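PDB 6K8H: aminotransferase class-III from Sphaerobacter thermophilus DSM 20745, which is an omega-transaminase of the class-III aminotransferase family and forms a dimer of two copies. Local coordinates for residues 398-409 against 436-445; 90-101 against 318-326. One frame throughout, in Å; residues are numbered along the deposited sequence.

How the contacts relate
Contact 1 and contact 2 lie on opposite sides of the chain's centre, with their centres about 44 Å apart and their nearest atoms about 28 Å apart, and they share no helix or strand. Along the chain they follow in series. Contact 2 joins the end of helix 81-91 and the loop after it to the start of helix 322-334; contact 1 comes later and pairs helix 393-408 with the last helix, 427-445. Their surroundings differ too. Contact 2 is buried, reaches the second subunit and comes near a bound (5-hydroxy-4,6-dimethylpyridin-3-yl)methyl dihydrogen phosphate (PLR), whereas contact 1 is partly buried, touches no other chain of the dimer and lies in the C-terminal part of the fold.

Contact 1 (398-409 against 436-445); sequences FVGRVHEALMGR and AFAAALQDAR
Arg409, just past the end of its helix, and Asp443 meet because each turns its CG anti to its own carbonyl carbon, and the arginine chain (chi1 -73°) then runs extended from CG to NE. The guanidinium thereby lies with one face over the methyl of Ala439, whose CB is 3.4 Å from Arg409 NE, and turns its side edge to the carboxylate. Arg409 NE (3.3 Å) and NH2 (3.2 Å) both bond to Asp443 OD2. The NH2 bond takes the syn lone pair of that oxygen, while NE arrives from above the carboxylate plane; a third, weak bond runs from NH2 to OD1. The same OD2 rests against the methyl of Ala405.

The axes of the short helical segments 398-408 and 436-445 cross at 130°. Their closest approach is 8.2 Å. Alanines allow it: Ala405 CB and Ala440 CB touch at 3.7 Å. Val402 is the knob in a hole formed by Phe437, Ala440, Leu441 and Ala444, one branch, CG1, against the Phe437 ring and the other, CG2, 3.7 Å from Ala444 CB. Leu406 lays CD2 on the backbone of Ala436. At the far end Ala444 CB sits over a face of the Phe398 ring, 4.3 Å from its centroid, in a CH-pi contact, while Arg445 CG comes to the ring edge. A water accepts from Arg401 NH1 and gives a weak bond to Asp443 O.

The two helices belong to the C-terminal part of the aminotransferase fold, where Phe437 also packs on helix 337-361 and Leu406 on strand 411-412. Alanine methyls, with the larger Val402, Leu406 and Phe398, make up the apolar interface. On its more exposed flank Asp443 is held mainly through one oxygen, and its negative charge probably favours the charged guanidinium beside it.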
loop_
_atom_site.group_PDB
_atom_site.type_symbol
_atom_site.label_atom_id
_atom_site.label_comp_id
_atom_site.label_asym_id
_atom_site.label_seq_id
_atom_site.Cartn_x
_atom_site.Cartn_y
_atom_site.Cartn_z
ATOM N N PHE B 398 19.449 -13.392 -26.043
ATOM C CA PHE B 398 19.847 -12.285 -26.917
ATOM C C PHE B 398 19.413 -10.933 -26.346
ATOM O O PHE B 398 20.200 -9.971 -26.317
ATOM C CB PHE B 398 19.275 -12.504 -28.323
ATOM C CG PHE B 398 19.871 -11.608 -29.367
ATOM C CD1 PHE B 398 21.131 -11.865 -29.900
ATOM C CD2 PHE B 398 19.181 -10.501 -29.809
ATOM C CE1 PHE B 398 21.680 -11.028 -30.868
ATOM C CE2 PHE B 398 19.725 -9.654 -30.773
ATOM C CZ PHE B 398 20.973 -9.918 -31.300
ATOM N N VAL B 399 18.156 -10.840 -25.896
ATOM C CA VAL B 399 17.677 -9.631 -25.232
ATOM C C VAL B 399 18.529 -9.328 -24.003
ATOM O O VAL B 399 18.837 -8.164 -23.721
ATOM C CB VAL B 399 16.186 -9.783 -24.868
ATOM C CG1 VAL B 399 15.734 -8.665 -23.929
ATOM C CG2 VAL B 399 15.327 -9.786 -26.132
ATOM N N GLY B 400 18.925 -10.367 -23.257
ATOM C CA GLY B 400 19.789 -10.159 -22.104
ATOM C C GLY B 400 21.139 -9.589 -22.487
ATOM O O GLY B 400 21.683 -8.735 -21.783
ATOM N N ARG B 401 21.708 -10.063 -23.598
ATOM C CA ARG B 401 22.958 -9.465 -24.077
ATOM C C ARG B 401 22.764 -7.986 -24.420
ATOM O O ARG B 401 23.585 -7.138 -24.046
ATOM C CB ARG B 401 23.486 -10.230 -25.295
ATOM C CG ARG B 401 24.198 -11.540 -24.973
ATOM C CD ARG B 401 24.884 -12.165 -26.217
ATOM N NE ARG B 401 25.705 -13.320 -25.841
ATOM C CZ ARG B 401 26.913 -13.224 -25.290
ATOM N NH1 ARG B 401 27.449 -12.029 -25.062
ATOM N NH2 ARG B 401 27.592 -14.315 -24.964
ATOM N N VAL B 402 21.669 -7.656 -25.118
ATOM C CA VAL B 402 21.434 -6.258 -25.481
ATOM C C VAL B 402 21.270 -5.407 -24.225
ATOM O O VAL B 402 21.823 -4.304 -24.122
ATOM C CB VAL B 402 20.209 -6.143 -26.414
ATOM C CG1 VAL B 402 19.828 -4.677 -26.647
ATOM C CG2 VAL B 402 20.488 -6.835 -27.737
ATOM N N HIS B 403 20.526 -5.916 -23.238
ATOM C CA HIS B 403 20.301 -5.158 -22.012
ATOM C C HIS B 403 21.603 -4.930 -21.249
ATOM O O HIS B 403 21.883 -3.812 -20.798
ATOM C CB HIS B 403 19.275 -5.877 -21.135
ATOM C CG HIS B 403 19.110 -5.272 -19.777
ATOM N ND1 HIS B 403 19.767 -5.749 -18.664
ATOM C CD2 HIS B 403 18.372 -4.219 -19.356
ATOM C CE1 HIS B 403 19.437 -5.020 -17.613
ATOM N NE2 HIS B 403 18.589 -4.086 -18.004
ATOM N N GLU B 404 22.420 -5.981 -21.103
ATOM C CA GLU B 404 23.690 -5.838 -20.395
ATOM C C GLU B 404 24.616 -4.844 -21.098
ATOM O O GLU B 404 25.256 -4.003 -20.445
ATOM C CB GLU B 404 24.355 -7.213 -20.257
ATOM C CG GLU B 404 25.713 -7.210 -19.562
ATOM C CD GLU B 404 25.628 -7.012 -18.052
ATOM O OE1 GLU B 404 24.506 -6.962 -17.491
ATOM O OE2 GLU B 404 26.699 -6.906 -17.412
ATOM N N ALA B 405 24.681 -4.902 -22.434
ATOM C CA ALA B 405 25.513 -3.943 -23.163
ATOM C C ALA B 405 24.998 -2.519 -22.989
ATOM O O ALA B 405 25.788 -1.585 -22.780
ATOM C CB ALA B 405 25.583 -4.310 -24.645
ATOM N N LEU B 406 23.673 -2.330 -23.072
ATOM C CA LEU B 406 23.113 -1.001 -22.842
ATOM C C LEU B 406 23.493 -0.493 -21.455
ATOM O O LEU B 406 23.919 0.658 -21.303
ATOM C CB LEU B 406 21.586 -1.017 -23.017
ATOM C CG LEU B 406 21.061 -1.055 -24.460
ATOM C CD1 LEU B 406 19.546 -1.311 -24.505
ATOM C CD2 LEU B 406 21.423 0.239 -25.197
ATOM N N MET B 407 23.345 -1.347 -20.432
ATOM C CA MET B 407 23.733 -0.976 -19.074
ATOM C C MET B 407 25.180 -0.516 -19.019
ATOM O O MET B 407 25.510 0.434 -18.300
ATOM C CB MET B 407 23.531 -2.152 -18.114
ATOM C CG MET B 407 22.081 -2.382 -17.700
ATOM S SD MET B 407 21.485 -1.098 -16.579
ATOM C CE MET B 407 22.409 -1.447 -15.075
ATOM N N GLY B 408 26.063 -1.202 -19.742
ATOM C CA GLY B 408 27.453 -0.785 -19.749
ATOM C C GLY B 408 27.760 0.411 -20.621
ATOM O O GLY B 408 28.892 0.901 -20.599
ATOM N N ARG B 409 26.764 0.875 -21.377
ATOM C CA ARG B 409 26.922 2.009 -22.325
ATOM C C ARG B 409 26.138 3.246 -21.871
ATOM O O ARG B 409 25.719 4.009 -22.735
ATOM C CB ARG B 409 26.560 1.603 -23.754
ATOM C CG ARG B 409 27.587 0.701 -24.414
ATOM C CD ARG B 409 27.330 0.532 -25.893
ATOM N NE ARG B 409 28.279 -0.415 -26.446
ATOM C CZ ARG B 409 29.471 -0.098 -26.928
ATOM N NH1 ARG B 409 29.876 1.164 -26.945
ATOM N NH2 ARG B 409 30.251 -1.056 -27.397
ATOM N N ALA B 436 23.380 4.203 -28.520
ATOM C CA ALA B 436 23.774 3.140 -27.601
ATOM C C ALA B 436 23.122 1.819 -27.963
ATOM O O ALA B 436 23.732 0.761 -27.780
ATOM C CB ALA B 436 23.431 3.531 -26.167
ATOM N N PHE B 437 21.888 1.854 -28.468
ATOM C CA PHE B 437 21.216 0.625 -28.874
ATOM C C PHE B 437 21.909 0.005 -30.074
ATOM O O PHE B 437 22.083 -1.218 -30.131
ATOM C CB PHE B 437 19.735 0.889 -29.190
ATOM C CG PHE B 437 19.003 -0.331 -29.687
ATOM C CD1 PHE B 437 18.618 -1.331 -28.806
ATOM C CD2 PHE B 437 18.719 -0.497 -31.034
ATOM C CE1 PHE B 437 17.975 -2.467 -29.255
ATOM C CE2 PHE B 437 18.067 -1.648 -31.489
ATOM C CZ PHE B 437 17.701 -2.624 -30.600
ATOM N N ALA B 438 22.317 0.830 -31.042
ATOM C CA ALA B 438 23.078 0.310 -32.180
ATOM C C ALA B 438 24.358 -0.379 -31.713
ATOM O O ALA B 438 24.682 -1.507 -32.135
ATOM C CB ALA B 438 23.396 1.445 -33.155
ATOM N N ALA B 439 25.088 0.273 -30.812
ATOM C CA ALA B 439 26.310 -0.346 -30.303
ATOM C C ALA B 439 26.010 -1.631 -29.529
ATOM O O ALA B 439 26.749 -2.618 -29.639
ATOM C CB ALA B 439 27.073 0.647 -29.434
ATOM N N ALA B 440 24.924 -1.643 -28.748
ATOM C CA ALA B 440 24.578 -2.822 -27.954
ATOM C C ALA B 440 24.176 -3.994 -28.839
ATOM O O ALA B 440 24.472 -5.151 -28.525
ATOM C CB ALA B 440 23.440 -2.489 -26.984
ATOM N N LEU B 441 23.460 -3.718 -29.924
ATOM C CA LEU B 441 23.123 -4.763 -30.881
ATOM C C LEU B 441 24.390 -5.368 -31.487
ATOM O O LEU B 441 24.532 -6.605 -31.560
ATOM C CB LEU B 441 22.203 -4.179 -31.953
ATOM C CG LEU B 441 21.270 -5.038 -32.804
ATOM C CD1 LEU B 441 20.438 -5.967 -31.928
ATOM C CD2 LEU B 441 20.378 -4.112 -33.641
ATOM N N GLN B 442 25.348 -4.514 -31.845
ATOM C CA GLN B 442 26.614 -5.036 -32.419
ATOM C C GLN B 442 27.287 -5.929 -31.368
ATOM O O GLN B 442 27.645 -7.061 -31.706
ATOM C CB GLN B 442 27.496 -3.869 -32.858
ATOM C CG GLN B 442 26.939 -3.133 -34.065
ATOM C CD GLN B 442 27.602 -1.801 -34.307
ATOM O OE1 GLN B 442 28.618 -1.474 -33.699
ATOM N NE2 GLN B 442 27.020 -1.011 -35.197
ATOM N N ASP B 443 27.355 -5.463 -30.120
ATOM C CA ASP B 443 27.921 -6.270 -29.038
ATOM C C ASP B 443 27.232 -7.622 -28.924
ATOM O O ASP B 443 27.891 -8.665 -28.833
ATOM C CB ASP B 443 27.791 -5.539 -27.717
ATOM C CG ASP B 443 28.678 -4.338 -27.624
ATOM O OD1 ASP B 443 29.490 -4.068 -28.537
ATOM O OD2 ASP B 443 28.558 -3.665 -26.593
ATOM N N ALA B 444 25.901 -7.619 -28.909
ATOM C CA ALA B 444 25.159 -8.856 -28.695
ATOM C C ALA B 444 25.409 -9.844 -29.817
ATOM O O ALA B 444 25.355 -11.061 -29.593
ATOM C CB ALA B 444 23.659 -8.559 -28.572
ATOM N N ARG B 445 25.753 -9.341 -31.004
ATOM C CA ARG B 445 26.013 -10.227 -32.172
ATOM C C ARG B 445 27.512 -10.534 -32.305
ATOM O O ARG B 445 27.865 -11.343 -33.159
ATOM C CB ARG B 445 25.480 -9.601 -33.462
ATOM C CG ARG B 445 24.025 -9.171 -33.392
ATOM C CD ARG B 445 23.668 -8.272 -34.555
ATOM N NE ARG B 445 23.661 -9.001 -35.808
ATOM C CZ ARG B 445 23.757 -8.437 -37.003
ATOM N NH1 ARG B 445 23.883 -7.128 -37.112
ATOM N NH2 ARG B 445 23.741 -9.186 -38.087
HETATM O O HOH W 1 26.916 -9.318 -25.573
#

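Contact 2 (90-101 against 318-326)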
loop_
_atom_site.group_PDB
_atom_site.type_symbol
_atom_site.label_atom_id
_atom_site.label_comp_id
_atom_site.label_asym_id
_atom_site.label_seq_id
_atom_site.Cartn_x
_atom_site.Cartn_y
_atom_site.Cartn_z
ATOM N N GLN B 90 5.395 21.821 2.302
ATOM C CA GLN B 90 4.435 21.046 3.092
ATOM C C GLN B 90 5.053 20.539 4.388
ATOM O O GLN B 90 4.371 20.470 5.419
ATOM C CB GLN B 90 3.894 19.867 2.281
ATOM C CG GLN B 90 2.843 19.055 3.034
ATOM C CD GLN B 90 1.659 19.900 3.448
ATOM O OE1 GLN B 90 1.174 20.727 2.675
ATOM N NE2 GLN B 90 1.182 19.696 4.668
ATOM N N LEU B 91 6.342 20.186 4.352
ATOM C CA LEU B 91 6.999 19.598 5.523
ATOM C C LEU B 91 6.889 20.514 6.728
ATOM O O LEU B 91 6.742 20.045 7.866
ATOM C CB LEU B 91 8.471 19.318 5.238
ATOM C CG LEU B 91 8.893 18.235 4.248
ATOM C CD1 LEU B 91 10.409 18.153 4.190
ATOM C CD2 LEU B 91 8.323 16.907 4.647
ATOM N N ALA B 92 6.946 21.825 6.493
ATOM C CA ALA B 92 6.793 22.791 7.571
ATOM C C ALA B 92 5.414 22.710 8.224
ATOM O O ALA B 92 5.256 23.146 9.369
ATOM C CB ALA B 92 7.049 24.197 7.032
ATOM N N ASP B 93 4.413 22.179 7.518
ATOM C CA ASP B 93 3.049 22.080 8.034
ATOM C C ASP B 93 2.736 20.735 8.680
ATOM O O ASP B 93 1.735 20.629 9.390
ATOM C CB ASP B 93 2.029 22.325 6.911
ATOM C CG ASP B 93 1.887 23.794 6.549
ATOM O OD1 ASP B 93 2.462 24.648 7.262
ATOM O OD2 ASP B 93 1.193 24.097 5.548
ATOM N N GLY B 94 3.530 19.712 8.420
ATOM C CA GLY B 94 3.284 18.354 8.858
ATOM C C GLY B 94 2.969 17.459 7.670
ATOM O O GLY B 94 2.472 17.915 6.631
ATOM N N VAL B 95 3.260 16.166 7.821
ATOM C CA VAL B 95 3.238 15.243 6.690
ATOM C C VAL B 95 2.049 14.291 6.700
ATOM O O VAL B 95 1.782 13.659 5.663
ATOM C CB VAL B 95 4.557 14.447 6.592
ATOM C CG1 VAL B 95 5.720 15.398 6.590
ATOM C CG2 VAL B 95 4.694 13.475 7.747
ATOM N N ALA B 96 1.315 14.185 7.809
ATOM C CA ALA B 96 0.163 13.294 7.890
ATOM C C ALA B 96 -0.711 13.700 9.075
ATOM O O ALA B 96 -0.207 14.121 10.117
ATOM C CB ALA B 96 0.594 11.832 8.020
ATOM N N PHE B 97 -2.025 13.550 8.911
ATOM C CA PHE B 97 -3.001 13.991 9.901
ATOM C C PHE B 97 -4.139 12.990 9.970
ATOM O O PHE B 97 -4.490 12.370 8.963
ATOM C CB PHE B 97 -3.600 15.373 9.557
ATOM C CG PHE B 97 -2.571 16.446 9.392
ATOM C CD1 PHE B 97 -2.135 17.176 10.486
ATOM C CD2 PHE B 97 -2.018 16.708 8.151
ATOM C CE1 PHE B 97 -1.174 18.160 10.345
ATOM C CE2 PHE B 97 -1.057 17.691 8.008
ATOM C CZ PHE B 97 -0.633 18.413 9.114
ATOM N N ALA B 98 -4.731 12.853 11.160
ATOM C CA ALA B 98 -5.952 12.070 11.333
ATOM C C ALA B 98 -7.215 12.894 11.085
ATOM O O ALA B 98 -8.271 12.623 11.685
ATOM C CB ALA B 98 -5.996 11.437 12.726
ATOM N N MET B 99 -7.119 13.917 10.251
ATOM C CA MET B 99 -8.228 14.657 9.676
ATOM C C MET B 99 -7.980 14.759 8.181
ATOM O O MET B 99 -6.823 14.705 7.748
ATOM C CB MET B 99 -8.341 16.073 10.258
ATOM C CG MET B 99 -8.463 16.171 11.761
ATOM S SD MET B 99 -8.409 17.914 12.259
ATOM C CE MET B 99 -8.456 17.751 14.053
ATOM N N PRO B 100 -9.031 14.902 7.368
ATOM C CA PRO B 100 -8.820 15.214 5.945
ATOM C C PRO B 100 -8.172 16.585 5.787
ATOM O O PRO B 100 -8.178 17.409 6.702
ATOM C CB PRO B 100 -10.241 15.193 5.358
ATOM C CG PRO B 100 -11.136 15.547 6.561
ATOM C CD PRO B 100 -10.467 14.832 7.714
ATOM N N THR B 101 -7.612 16.819 4.603
ATOM C CA THR B 101 -6.981 18.125 4.310
ATOM C C THR B 101 -7.422 18.589 2.924
ATOM O O THR B 101 -7.846 17.753 2.118
ATOM C CB THR B 101 -5.449 18.072 4.351
ATOM O OG1 THR B 101 -4.956 17.613 3.094
ATOM C CG2 THR B 101 -4.907 17.235 5.487
ATOM N N PHE B 318 -2.111 6.243 5.797
ATOM C CA PHE B 318 -1.423 7.245 4.943
ATOM C C PHE B 318 -2.247 7.630 3.711
ATOM O O PHE B 318 -1.708 8.343 2.860
ATOM C CB PHE B 318 0.015 6.807 4.678
ATOM C CG PHE B 318 0.829 6.842 5.942
ATOM C CD1 PHE B 318 1.181 8.052 6.513
ATOM C CD2 PHE B 318 1.168 5.679 6.605
ATOM C CE1 PHE B 318 1.902 8.101 7.694
ATOM C CE2 PHE B 318 1.896 5.727 7.782
ATOM C CZ PHE B 318 2.263 6.935 8.320
ATOM N N ASN B 319 -3.508 7.202 3.644
ATOM C CA ASN B 319 -4.326 7.586 2.470
ATOM C C ASN B 319 -4.389 9.114 2.412
ATOM O O ASN B 319 -4.695 9.732 3.432
ATOM C CB ASN B 319 -5.781 7.117 2.587
ATOM C CG ASN B 319 -5.963 5.615 2.579
ATOM O OD1 ASN B 319 -5.000 4.871 2.532
ATOM N ND2 ASN B 319 -7.206 5.170 2.608
ATOM N N ALA B 320 -4.104 9.669 1.238
ATOM C CA ALA B 320 -4.244 11.105 0.990
ATOM C C ALA B 320 -3.387 11.937 1.947
ATOM O O ALA B 320 -3.734 13.069 2.281
ATOM C CB ALA B 320 -5.713 11.544 1.060
ATOM N N ASN B 321 -2.247 11.399 2.379
ATOM C CA ASN B 321 -1.351 12.200 3.194
ATOM C C ASN B 321 -0.912 13.428 2.394
ATOM O O ASN B 321 -0.821 13.378 1.163
ATOM C CB ASN B 321 -0.149 11.380 3.648
ATOM C CG ASN B 321 0.835 11.122 2.526
ATOM O OD1 ASN B 321 1.702 11.951 2.249
ATOM N ND2 ASN B 321 0.704 9.971 1.870
ATOM N N PRO B 322 -0.710 14.564 3.058
ATOM C CA PRO B 322 -0.470 15.808 2.305
ATOM C C PRO B 322 0.819 15.808 1.499
ATOM O O PRO B 322 0.892 16.501 0.482
ATOM C CB PRO B 322 -0.449 16.881 3.402
ATOM C CG PRO B 322 -1.304 16.296 4.498
ATOM C CD PRO B 322 -1.012 14.817 4.474
ATOM N N VAL B 323 1.846 15.067 1.896
ATOM C CA VAL B 323 3.050 15.063 1.077
ATOM C C VAL B 323 2.755 14.460 -0.291
ATOM O O VAL B 323 3.046 15.068 -1.327
ATOM C CB VAL B 323 4.201 14.341 1.792
ATOM C CG1 VAL B 323 5.376 14.216 0.846
ATOM C CG2 VAL B 323 4.591 15.131 3.030
ATOM N N THR B 324 2.183 13.253 -0.317
ATOM C CA THR B 324 1.823 12.634 -1.590
ATOM C C THR B 324 0.845 13.498 -2.377
ATOM O O THR B 324 0.966 13.622 -3.600
ATOM C CB THR B 324 1.224 11.250 -1.356
ATOM O OG1 THR B 324 2.176 10.422 -0.685
ATOM C CG2 THR B 324 0.804 10.588 -2.696
ATOM N N MET B 325 -0.114 14.132 -1.693
ATOM C CA MET B 325 -1.111 14.931 -2.405
ATOM C C MET B 325 -0.479 16.153 -3.057
ATOM O O MET B 325 -0.789 16.478 -4.206
ATOM C CB MET B 325 -2.233 15.350 -1.452
ATOM C CG MET B 325 -3.038 14.177 -0.903
ATOM S SD MET B 325 -3.980 13.243 -2.138
ATOM C CE MET B 325 -2.813 11.940 -2.576
ATOM N N VAL B 326 0.425 16.829 -2.340
ATOM C CA VAL B 326 1.089 18.015 -2.863
ATOM C C VAL B 326 2.061 17.648 -3.986
ATOM O O VAL B 326 2.103 18.309 -5.033
ATOM C CB VAL B 326 1.767 18.758 -1.700
ATOM C CG1 VAL B 326 2.811 19.697 -2.201
ATOM C CG2 VAL B 326 0.696 19.511 -0.871
HETATM O O HOH W 2 -5.489 14.703 3.355
#
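The carbonyl oxygen of Phe318, whose ring edge meets the methyl of Ala96, is gripped twice by Asn321. Its backbone N bonds to Phe318 O at 3.1 Å, closing a type II beta turn. Asn321 ND2 reaches Phe318 O at 3.1 Å as well. This second bond is nearly straight (168°) and lies in both the carbonyl and the amide plane. ND2 also donates to Thr324 OG1, and on the other side of the amide OD1 takes Thr324 N at 2.9 Å, the donor standing well above the carbonyl plane. With chi1 at 73°, Asn321 folds its CG between its backbone N and carbonyl carbon, which brings OD1 back over the first turn of the helix.

Asn321 is thus the N-cap of helix 322-334, and Pro322 follows as its first residue. Residues 94-97 and Thr101 pack on this helix start. Val95 O approaches Pro322 CD at 3.2 Å, and Phe97 brings its ring edge to Pro322 CG. The side chain of Thr101 crosses the proline at about a right angle, its CG2 against CG. Gln90 lies obliquely across the CB side of the proline, its NE2 3.5 Å from Pro322 CB. Gln90 NE2 also donates to Gly94 O at 2.9 Å, almost straight (171°). That bond ties the end of helix 81-91 to the glycine, whose positive phi turns the chain out of the helix. Next to it Val95 and Val323 lie side by side, Val95 CB 3.6 Å from Val323 CG2.

Thr101 OG1 caps His103 N at the start of helix 102-114. The loop faces the second subunit, where the Phe97 ring meets that of His78 of the neighbouring chain and Val95 packs on Gly287 of the second subunit. The Phe318 side chain lies about 5 Å from a bound (5-hydroxy-4,6-dimethylpyridin-3-yl)methyl dihydrogen phosphate (PLR).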